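Local coordinates for protein alpha-L-arabinosidase (Xanthomonas axonopodis pv. citri, PDB 6D25) that probably hydrolyses terminal alpha-L-arabinofuranosyl groups from arabinoxylans as a GH51 arabinofuranosidase, coping even with internally di-substituted xylose units, at residues A88-N93 with L400-Q405; V194-V199 with K233-A238; S279-D284 with Q341-L346. All coordinates share one frame; numbering follows the deposited sequence.

Contact 1 (A88-N93 with L400-Q405)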
loop_
_atom_site.group_PDB
_atom_site.type_symbol
_atom_site.label_atom_id
_atom_site.label_comp_id
_atom_site.label_asym_id
_atom_site.label_seq_id
_atom_site.Cartn_x
_atom_site.Cartn_y
_atom_site.Cartn_z
ATOM N N ALA A 88 -35.599 13.291 18.911
ATOM C CA ALA A 88 -36.423 14.504 18.889
ATOM C C ALA A 88 -35.851 15.537 17.900
ATOM O O ALA A 88 -36.608 16.397 17.468
ATOM C CB ALA A 88 -36.540 15.107 20.280
ATOM N N ILE A 89 -34.578 15.470 17.526
ATOM C CA ILE A 89 -34.062 16.423 16.504
ATOM C C ILE A 89 -33.927 15.742 15.129
ATOM O O ILE A 89 -33.384 16.367 14.185
ATOM C CB ILE A 89 -32.755 17.098 16.956
ATOM C CG1 ILE A 89 -31.649 16.108 17.268
ATOM C CG2 ILE A 89 -33.015 18.030 18.109
ATOM C CD1 ILE A 89 -30.260 16.729 17.365
ATOM N N ALA A 90 -34.433 14.516 14.995
ATOM C CA ALA A 90 -34.462 13.772 13.721
ATOM C C ALA A 90 -33.061 13.733 13.072
ATOM O O ALA A 90 -32.842 14.176 11.950
ATOM C CB ALA A 90 -35.510 14.365 12.781
ATOM N N VAL A 91 -32.103 13.186 13.791
ATOM C CA VAL A 91 -30.756 13.020 13.269
ATOM C C VAL A 91 -30.838 12.307 11.914
ATOM O O VAL A 91 -31.387 11.228 11.832
ATOM C CB VAL A 91 -29.864 12.263 14.260
ATOM C CG1 VAL A 91 -28.515 11.963 13.634
ATOM C CG2 VAL A 91 -29.690 13.008 15.577
ATOM N N PRO A 92 -30.213 12.870 10.871
ATOM C CA PRO A 92 -30.336 12.278 9.524
ATOM C C PRO A 92 -29.301 11.182 9.222
ATOM O O PRO A 92 -29.580 10.199 8.503
ATOM C CB PRO A 92 -30.099 13.475 8.585
ATOM C CG PRO A 92 -29.125 14.341 9.361
ATOM C CD PRO A 92 -29.610 14.200 10.802
ATOM N N ASN A 93 -28.100 11.347 9.762
ATOM C CA ASN A 93 -27.019 10.331 9.651
ATOM C C ASN A 93 -26.037 10.559 10.794
ATOM O O ASN A 93 -25.969 11.679 11.346
ATOM C CB ASN A 93 -26.331 10.350 8.289
ATOM C CG ASN A 93 -25.295 11.437 8.137
ATOM O OD1 ASN A 93 -24.181 11.335 8.693
ATOM N ND2 ASN A 93 -25.605 12.443 7.333
ATOM N N LEU A 400 -34.137 24.028 16.317
ATOM C CA LEU A 400 -34.793 25.194 15.674
ATOM C C LEU A 400 -34.767 25.046 14.151
ATOM O O LEU A 400 -35.692 25.486 13.504
ATOM C CB LEU A 400 -34.100 26.509 16.048
ATOM C CG LEU A 400 -34.420 27.029 17.463
ATOM C CD1 LEU A 400 -33.620 28.296 17.779
ATOM C CD2 LEU A 400 -35.904 27.259 17.707
ATOM N N TYR A 401 -33.685 24.497 13.604
ATOM C CA TYR A 401 -33.526 24.406 12.168
ATOM C C TYR A 401 -34.100 23.099 11.607
ATOM O O TYR A 401 -33.911 22.813 10.427
ATOM C CB TYR A 401 -32.057 24.558 11.760
ATOM C CG TYR A 401 -31.558 25.968 11.659
ATOM C CD1 TYR A 401 -31.254 26.727 12.781
ATOM C CD2 TYR A 401 -31.302 26.543 10.432
ATOM C CE1 TYR A 401 -30.764 28.021 12.695
ATOM C CE2 TYR A 401 -30.812 27.833 10.317
ATOM C CZ TYR A 401 -30.513 28.569 11.450
ATOM O OH TYR A 401 -29.971 29.832 11.303
ATOM N N LYS A 402 -34.794 22.303 12.392
ATOM C CA LYS A 402 -35.423 21.075 11.863
ATOM C C LYS A 402 -36.263 21.309 10.592
ATOM O O LYS A 402 -36.249 20.468 9.715
ATOM C CB LYS A 402 -36.369 20.442 12.875
ATOM C CG LYS A 402 -35.844 19.194 13.505
ATOM C CD LYS A 402 -36.776 18.652 14.583
ATOM C CE LYS A 402 -37.844 17.776 13.996
ATOM N NZ LYS A 402 -38.426 16.944 15.066
ATOM N N PRO A 403 -37.024 22.418 10.504
ATOM C CA PRO A 403 -37.785 22.644 9.282
ATOM C C PRO A 403 -36.928 22.792 8.006
ATOM O O PRO A 403 -37.460 22.647 6.914
ATOM C CB PRO A 403 -38.537 23.953 9.556
ATOM C CG PRO A 403 -38.629 24.029 11.082
ATOM C CD PRO A 403 -37.329 23.416 11.529
ATOM N N TYR A 404 -35.625 23.052 8.136
ATOM C CA TYR A 404 -34.717 23.104 7.002
ATOM C C TYR A 404 -34.460 21.711 6.400
ATOM O O TYR A 404 -33.975 21.630 5.274
ATOM C CB TYR A 404 -33.385 23.740 7.398
ATOM C CG TYR A 404 -33.372 25.251 7.462
ATOM C CD1 TYR A 404 -34.369 25.962 8.090
ATOM C CD2 TYR A 404 -32.343 25.966 6.877
ATOM C CE1 TYR A 404 -34.369 27.352 8.120
ATOM C CE2 TYR A 404 -32.308 27.356 6.906
ATOM C CZ TYR A 404 -33.332 28.054 7.524
ATOM O OH TYR A 404 -33.300 29.422 7.565
ATOM N N GLN A 405 -34.776 20.617 7.107
ATOM C CA GLN A 405 -34.448 19.281 6.625
ATOM C C GLN A 405 -35.252 18.967 5.355
ATOM O O GLN A 405 -36.474 18.887 5.402
ATOM C CB GLN A 405 -34.753 18.224 7.701
ATOM C CG GLN A 405 -33.795 18.348 8.878
ATOM C CD GLN A 405 -33.843 17.159 9.796
ATOM O OE1 GLN A 405 -34.299 16.083 9.400
ATOM N NE2 GLN A 405 -33.307 17.315 11.010
HETATM O O HOH W 1 -33.643 13.488 9.499
#
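A88 O takes a hydrogen bond from the ammonium group of K402, with NZ 3.1 Å away. The donor stands above the carbonyl plane, about 40° out of it. A bend at chi3 (86°) of the lysine brings its end round to this oxygen and runs CD past the peptide. I89 sends its aliphatic branches the other way, onto Y395 and F398 of helix 393-400, and presents its carbonyl to the contact. K402 CG rests 3.8 Å from I89 O, and the same oxygen receives a weak bond from Q405 NE2 at 3.3 Å. A90 follows in a left-handed backbone conformation; its methyl is small enough to let the amide come close, and A90 CB lies 4.0 Å from Q405 OE1. A90 O accepts a second weak bond from Q405 NE2. A water donates to both A90 O and Q405 OE1, so both ends of the amide hold A90 O, NE2 directly and OE1 through the water. Q405 spans the distance because its chain stays extended beyond CG. Three successive carbonyls, A88 to A90, thus meet donors on long, flexible side chains, and the lysine charge would probably make its bond the stronger grip, the amide bonds being weak.

Contact 2 (V194-V199 with K233-A238)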
loop_
_atom_site.group_PDB
_atom_site.type_symbol
_atom_site.label_atom_id
_atom_site.label_comp_id
_atom_site.label_asym_id
_atom_site.label_seq_id
_atom_site.Cartn_x
_atom_site.Cartn_y
_atom_site.Cartn_z
ATOM N N VAL A 194 -26.199 0.602 4.414
ATOM C CA VAL A 194 -24.985 1.396 4.528
ATOM C C VAL A 194 -24.951 2.408 3.377
ATOM O O VAL A 194 -24.291 2.193 2.351
ATOM C CB VAL A 194 -23.719 0.518 4.562
ATOM C CG1 VAL A 194 -22.477 1.381 4.737
ATOM C CG2 VAL A 194 -23.789 -0.529 5.678
ATOM N N PRO A 195 -25.638 3.528 3.561
ATOM C CA PRO A 195 -25.810 4.419 2.427
ATOM C C PRO A 195 -24.583 5.282 2.105
ATOM O O PRO A 195 -24.448 5.695 0.943
ATOM C CB PRO A 195 -27.001 5.309 2.776
ATOM C CG PRO A 195 -27.013 5.274 4.293
ATOM C CD PRO A 195 -26.611 3.833 4.617
ATOM N N TYR A 196 -23.709 5.534 3.082
ATOM C CA TYR A 196 -22.523 6.347 2.904
ATOM C C TYR A 196 -21.323 5.614 3.490
ATOM O O TYR A 196 -21.397 5.078 4.590
ATOM C CB TYR A 196 -22.666 7.718 3.571
ATOM C CG TYR A 196 -24.010 8.377 3.365
ATOM C CD1 TYR A 196 -24.357 8.955 2.154
ATOM C CD2 TYR A 196 -24.935 8.409 4.374
ATOM C CE1 TYR A 196 -25.603 9.537 1.949
ATOM C CE2 TYR A 196 -26.169 9.013 4.204
ATOM C CZ TYR A 196 -26.522 9.572 2.984
ATOM O OH TYR A 196 -27.780 10.097 2.825
ATOM N N PHE A 197 -20.229 5.635 2.762
ATOM C CA PHE A 197 -19.011 4.940 3.174
ATOM C C PHE A 197 -17.813 5.847 2.862
ATOM O O PHE A 197 -17.573 6.188 1.685
ATOM C CB PHE A 197 -18.867 3.604 2.436
ATOM C CG PHE A 197 -17.888 2.664 3.078
ATOM C CD1 PHE A 197 -16.537 2.850 2.936
ATOM C CD2 PHE A 197 -18.337 1.618 3.865
ATOM C CE1 PHE A 197 -15.626 1.986 3.537
ATOM C CE2 PHE A 197 -17.446 0.764 4.503
ATOM C CZ PHE A 197 -16.097 0.970 4.358
ATOM N N GLY A 198 -17.133 6.281 3.913
ATOM C CA GLY A 198 -15.925 7.128 3.801
ATOM C C GLY A 198 -14.687 6.296 3.510
ATOM O O GLY A 198 -14.363 5.346 4.238
ATOM N N VAL A 199 -14.000 6.633 2.450
ATOM C CA VAL A 199 -12.817 5.883 2.020
ATOM C C VAL A 199 -11.569 6.633 2.465
ATOM O O VAL A 199 -10.846 7.224 1.646
ATOM C CB VAL A 199 -12.852 5.582 0.520
ATOM C CG1 VAL A 199 -11.737 4.645 0.123
ATOM C CG2 VAL A 199 -14.178 4.976 0.108
ATOM N N LYS A 233 -27.422 0.694 -2.764
ATOM C CA LYS A 233 -26.299 1.509 -3.271
ATOM C C LYS A 233 -25.508 2.101 -2.095
ATOM O O LYS A 233 -26.069 2.795 -1.236
ATOM C CB LYS A 233 -26.885 2.593 -4.173
ATOM C CG LYS A 233 -25.893 3.643 -4.622
ATOM C CD LYS A 233 -24.883 3.166 -5.624
ATOM C CE LYS A 233 -24.416 4.322 -6.508
ATOM N NZ LYS A 233 -23.127 3.998 -7.134
ATOM N N ILE A 234 -24.215 1.814 -2.069
ATOM C CA ILE A 234 -23.260 2.389 -1.096
ATOM C C ILE A 234 -22.542 3.571 -1.770
ATOM O O ILE A 234 -21.738 3.370 -2.673
ATOM C CB ILE A 234 -22.260 1.334 -0.618
ATOM C CG1 ILE A 234 -22.981 0.098 -0.063
ATOM C CG2 ILE A 234 -21.314 1.926 0.425
ATOM C CD1 ILE A 234 -22.062 -1.050 0.325
ATOM N N LEU A 235 -22.815 4.788 -1.313
ATOM C CA LEU A 235 -22.154 5.969 -1.865
ATOM C C LEU A 235 -20.775 6.109 -1.243
ATOM O O LEU A 235 -20.614 5.888 -0.042
ATOM C CB LEU A 235 -23.033 7.205 -1.583
ATOM C CG LEU A 235 -24.412 7.199 -2.246
ATOM C CD1 LEU A 235 -25.221 8.358 -1.725
ATOM C CD2 LEU A 235 -24.330 7.247 -3.759
ATOM N N LYS A 236 -19.808 6.535 -2.035
ATOM C CA LYS A 236 -18.421 6.603 -1.567
ATOM C C LYS A 236 -17.974 8.054 -1.424
ATOM O O LYS A 236 -18.084 8.830 -2.376
ATOM C CB LYS A 236 -17.512 5.882 -2.561
ATOM C CG LYS A 236 -17.784 4.377 -2.668
ATOM C CD LYS A 236 -17.296 3.819 -3.973
ATOM C CE LYS A 236 -17.417 2.322 -4.033
ATOM N NZ LYS A 236 -16.881 1.810 -5.318
ATOM N N ILE A 237 -17.481 8.382 -0.259
ATOM C CA ILE A 237 -16.983 9.710 0.045
ATOM C C ILE A 237 -15.450 9.684 0.048
ATOM O O ILE A 237 -14.838 8.965 0.841
ATOM C CB ILE A 237 -17.493 10.202 1.408
ATOM C CG1 ILE A 237 -19.000 9.983 1.602
ATOM C CG2 ILE A 237 -17.054 11.677 1.621
ATOM C CD1 ILE A 237 -19.820 10.535 0.552
ATOM N N ALA A 238 -14.849 10.459 -0.840
ATOM C CA ALA A 238 -13.406 10.594 -0.936
ATOM C C ALA A 238 -12.858 11.573 0.107
ATOM O O ALA A 238 -13.495 12.562 0.449
ATOM C CB ALA A 238 -13.040 11.030 -2.329
HETATM O O HOH W 2 -26.853 5.446 -0.640
#
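I234 lays its CG2 methyl against the first side-chain carbon of F197, CG2 to CB being 3.6 Å. That methyl stands anti to the backbone N of I234, while CG1, turned beside the N (chi1 -54°), lies 3.5 Å from V194 O. F197 carries its ring onward to I164 of helix 161-172, an apolar group suited to the buried layer between sheet and helix. On the reverse face Y196 and L235 run side by side in the same direction, and L235 CD1 comes within 3.9 Å of Y196 CE1. The tyrosine hydroxyl reaches on to Q149, which gives its polar end a partner. These are neighbouring parallel strands of the (beta/alpha)8 barrel, 196-199 and 235-238, joined by helix 212-224 in a beta-alpha-beta crossover. Their bonds alternate in the parallel manner: L235 N to P195 O, F197 N to L235 O (2.8 Å), I237 N to F197 O, and V199 N to I237 O. Just ahead of the strands a water donates to both P195 O and K233 O. I237 points to the same face as L235 and meets Y151 of strand 149-154, beside G198. K236, on the face of F197, stretches its long chain to bond Q223 O near the end of helix 212-224.

Contact 3 (S279-D284 with Q341-L346)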
loop_
_atom_site.group_PDB
_atom_site.type_symbol
_atom_site.label_atom_id
_atom_site.label_comp_id
_atom_site.label_asym_id
_atom_site.label_seq_id
_atom_site.Cartn_x
_atom_site.Cartn_y
_atom_site.Cartn_z
ATOM N N SER A 279 -10.832 29.623 26.106
ATOM C CA SER A 279 -11.809 29.090 27.096
ATOM C C SER A 279 -13.174 28.880 26.434
ATOM O O SER A 279 -13.643 29.751 25.708
ATOM C CB SER A 279 -11.940 29.980 28.295
ATOM O OG SER A 279 -12.967 29.550 29.150
ATOM N N SER A 280 -13.807 27.748 26.745
ATOM C CA SER A 280 -15.185 27.445 26.343
ATOM C C SER A 280 -16.212 28.064 27.307
ATOM O O SER A 280 -17.397 28.067 26.996
ATOM C CB SER A 280 -15.400 25.948 26.250
ATOM O OG SER A 280 -15.328 25.335 27.534
ATOM N N THR A 281 -15.782 28.527 28.480
ATOM C CA THR A 281 -16.701 28.962 29.540
ATOM C C THR A 281 -16.638 30.467 29.813
ATOM O O THR A 281 -17.616 31.001 30.287
ATOM C CB THR A 281 -16.417 28.279 30.879
ATOM O OG1 THR A 281 -15.068 28.567 31.265
ATOM C CG2 THR A 281 -16.628 26.783 30.830
ATOM N N THR A 282 -15.485 31.101 29.583
ATOM C CA THR A 282 -15.214 32.426 30.121
ATOM C C THR A 282 -14.538 33.244 29.021
ATOM O O THR A 282 -13.449 32.879 28.563
ATOM C CB THR A 282 -14.275 32.354 31.336
ATOM O OG1 THR A 282 -14.706 31.307 32.203
ATOM C CG2 THR A 282 -14.203 33.667 32.086
ATOM N N PHE A 283 -15.172 34.305 28.566
ATOM C CA PHE A 283 -14.621 35.054 27.474
ATOM C C PHE A 283 -15.246 36.446 27.427
ATOM O O PHE A 283 -16.359 36.656 27.884
ATOM C CB PHE A 283 -14.849 34.329 26.143
ATOM C CG PHE A 283 -16.256 33.852 25.873
ATOM C CD1 PHE A 283 -17.184 34.671 25.270
ATOM C CD2 PHE A 283 -16.633 32.549 26.197
ATOM C CE1 PHE A 283 -18.460 34.205 25.037
ATOM C CE2 PHE A 283 -17.914 32.088 25.956
ATOM C CZ PHE A 283 -18.830 32.915 25.376
ATOM N N ASP A 284 -14.514 37.349 26.802
ATOM C CA ASP A 284 -14.940 38.722 26.655
ATOM C C ASP A 284 -15.430 38.951 25.212
ATOM O O ASP A 284 -15.497 38.017 24.385
ATOM C CB ASP A 284 -13.821 39.684 27.046
ATOM C CG ASP A 284 -12.570 39.603 26.183
ATOM O OD1 ASP A 284 -12.595 38.962 25.095
ATOM O OD2 ASP A 284 -11.552 40.154 26.651
ATOM N N GLN A 341 -13.108 17.563 26.017
ATOM C CA GLN A 341 -14.305 17.972 26.714
ATOM C C GLN A 341 -14.281 19.485 26.885
ATOM O O GLN A 341 -13.347 20.038 27.443
ATOM C CB GLN A 341 -14.424 17.258 28.062
ATOM C CG GLN A 341 -14.472 15.752 27.887
ATOM C CD GLN A 341 -14.575 14.970 29.174
ATOM O OE1 GLN A 341 -14.299 15.494 30.272
ATOM N NE2 GLN A 341 -14.959 13.699 29.021
ATOM N N GLN A 342 -15.311 20.141 26.354
ATOM C CA GLN A 342 -15.426 21.584 26.426
ATOM C C GLN A 342 -16.905 21.911 26.699
ATOM O O GLN A 342 -17.788 21.109 26.374
ATOM C CB GLN A 342 -14.913 22.231 25.138
ATOM C CG GLN A 342 -15.674 21.808 23.886
ATOM C CD GLN A 342 -15.046 22.230 22.566
ATOM O OE1 GLN A 342 -13.822 22.188 22.421
ATOM N NE2 GLN A 342 -15.868 22.606 21.600
ATOM N N GLN A 343 -17.158 23.086 27.257
ATOM C CA GLN A 343 -18.520 23.542 27.432
ATOM C C GLN A 343 -19.016 24.134 26.105
ATOM O O GLN A 343 -18.303 24.218 25.064
ATOM C CB GLN A 343 -18.651 24.522 28.623
ATOM C CG GLN A 343 -19.228 23.894 29.889
ATOM C CD GLN A 343 -20.683 23.496 29.749
ATOM O OE1 GLN A 343 -21.296 23.753 28.716
ATOM N NE2 GLN A 343 -21.252 22.854 30.772
ATOM N N ASN A 344 -20.304 24.433 26.122
ATOM C CA ASN A 344 -21.091 24.751 24.941
ATOM C C ASN A 344 -22.012 25.906 25.340
ATOM O O ASN A 344 -22.917 25.707 26.168
ATOM C CB ASN A 344 -21.826 23.482 24.519
ATOM C CG ASN A 344 -22.335 23.479 23.101
ATOM O OD1 ASN A 344 -23.165 24.352 22.724
ATOM N ND2 ASN A 344 -21.943 22.454 22.364
ATOM N N SER A 345 -21.692 27.114 24.841
ATOM C CA SER A 345 -22.314 28.327 25.308
ATOM C C SER A 345 -23.200 28.927 24.217
ATOM O O SER A 345 -23.305 28.408 23.107
ATOM C CB SER A 345 -21.251 29.328 25.737
ATOM O OG SER A 345 -20.629 29.891 24.591
ATOM N N LEU A 346 -23.812 30.063 24.545
ATOM C CA LEU A 346 -24.566 30.823 23.536
ATOM C C LEU A 346 -23.697 31.095 22.289
ATOM O O LEU A 346 -24.220 31.117 21.143
ATOM C CB LEU A 346 -25.074 32.123 24.146
ATOM C CG LEU A 346 -25.907 33.013 23.228
ATOM C CD1 LEU A 346 -27.161 32.301 22.725
ATOM C CD2 LEU A 346 -26.248 34.333 23.953
HETATM O O HOH W 3 -18.237 28.678 24.360
#
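Two loops that lead from barrel strands into helices meet here, and the hydroxyl of S280 bonds the backbone of Q343. S280 OG accepts from Q343 N at 2.9 Å, with 153° at the hydrogen. Serine suits the place because its short side chain delivers an acceptor close to its own backbone; chi1 of 67° tucks OG between the backbone N and the carbonyl carbon and points it at the backbone of 341-346. Beside this bond, T281 crosses Q343 at about a right angle, CG2 resting 3.8 Å from Q343 CB. The glutamine bends at chi2 and folds back on its own loop, where Q343 OE1 accepts from N344 N at 2.9 Å, in the carbonyl plane and on a lone pair. Its NE2 bonds N482 O, so both ends of the amide hold backbone.

The loops belong to the (beta/alpha)8 barrel: segment 279-284 lies between strand 262-269 and helix 285-312, while segment 341-346 follows strand 319-325 and leads into helix 346-361. S345 is the N-cap of this last helix, its OG taking a weak bond from R347 N. S345 OG also gives its proton to a water 2.7 Å away, which in turn donates to S280 O.

F283 brings its ring edge-on to the serine, F283 CZ lying 3.6 Å from S345 OG, near the ring plane. R347 forms a cation-pi pair with that ring and also bonds S279 O, tying helix 346-361 to the first loop. S279 shapes this loop from within: in an ST turn S279 OG accepts from T281 N at 3.1 Å, and a further bond from T282 N makes an ST motif, curling the chain just where S280 and T281 pack against Q343.

In the fold
Contact 2, with most of its residues buried, is barrel framework: adjacent strands held by regular main-chain bonds, with apolar side chains packed on both faces of the sheet. Contacts 1 and 3 join loops, and side chains do their bonding to backbone. Contact 1 lies at the surface and links a helix-to-strand loop of the barrel to the passage leading into the mixed sheet, using a lysine and a glutamine; contact 3, partly buried, pairs two strand-to-helix loops through serine hydroxyls, one of them at a helix N-cap. A bridging water occurs in all three. Contacts 2 and 3 sit on opposite sides of the chain's centre, their own centres about 35 Å apart, whereas contact 1 lies nearer the middle.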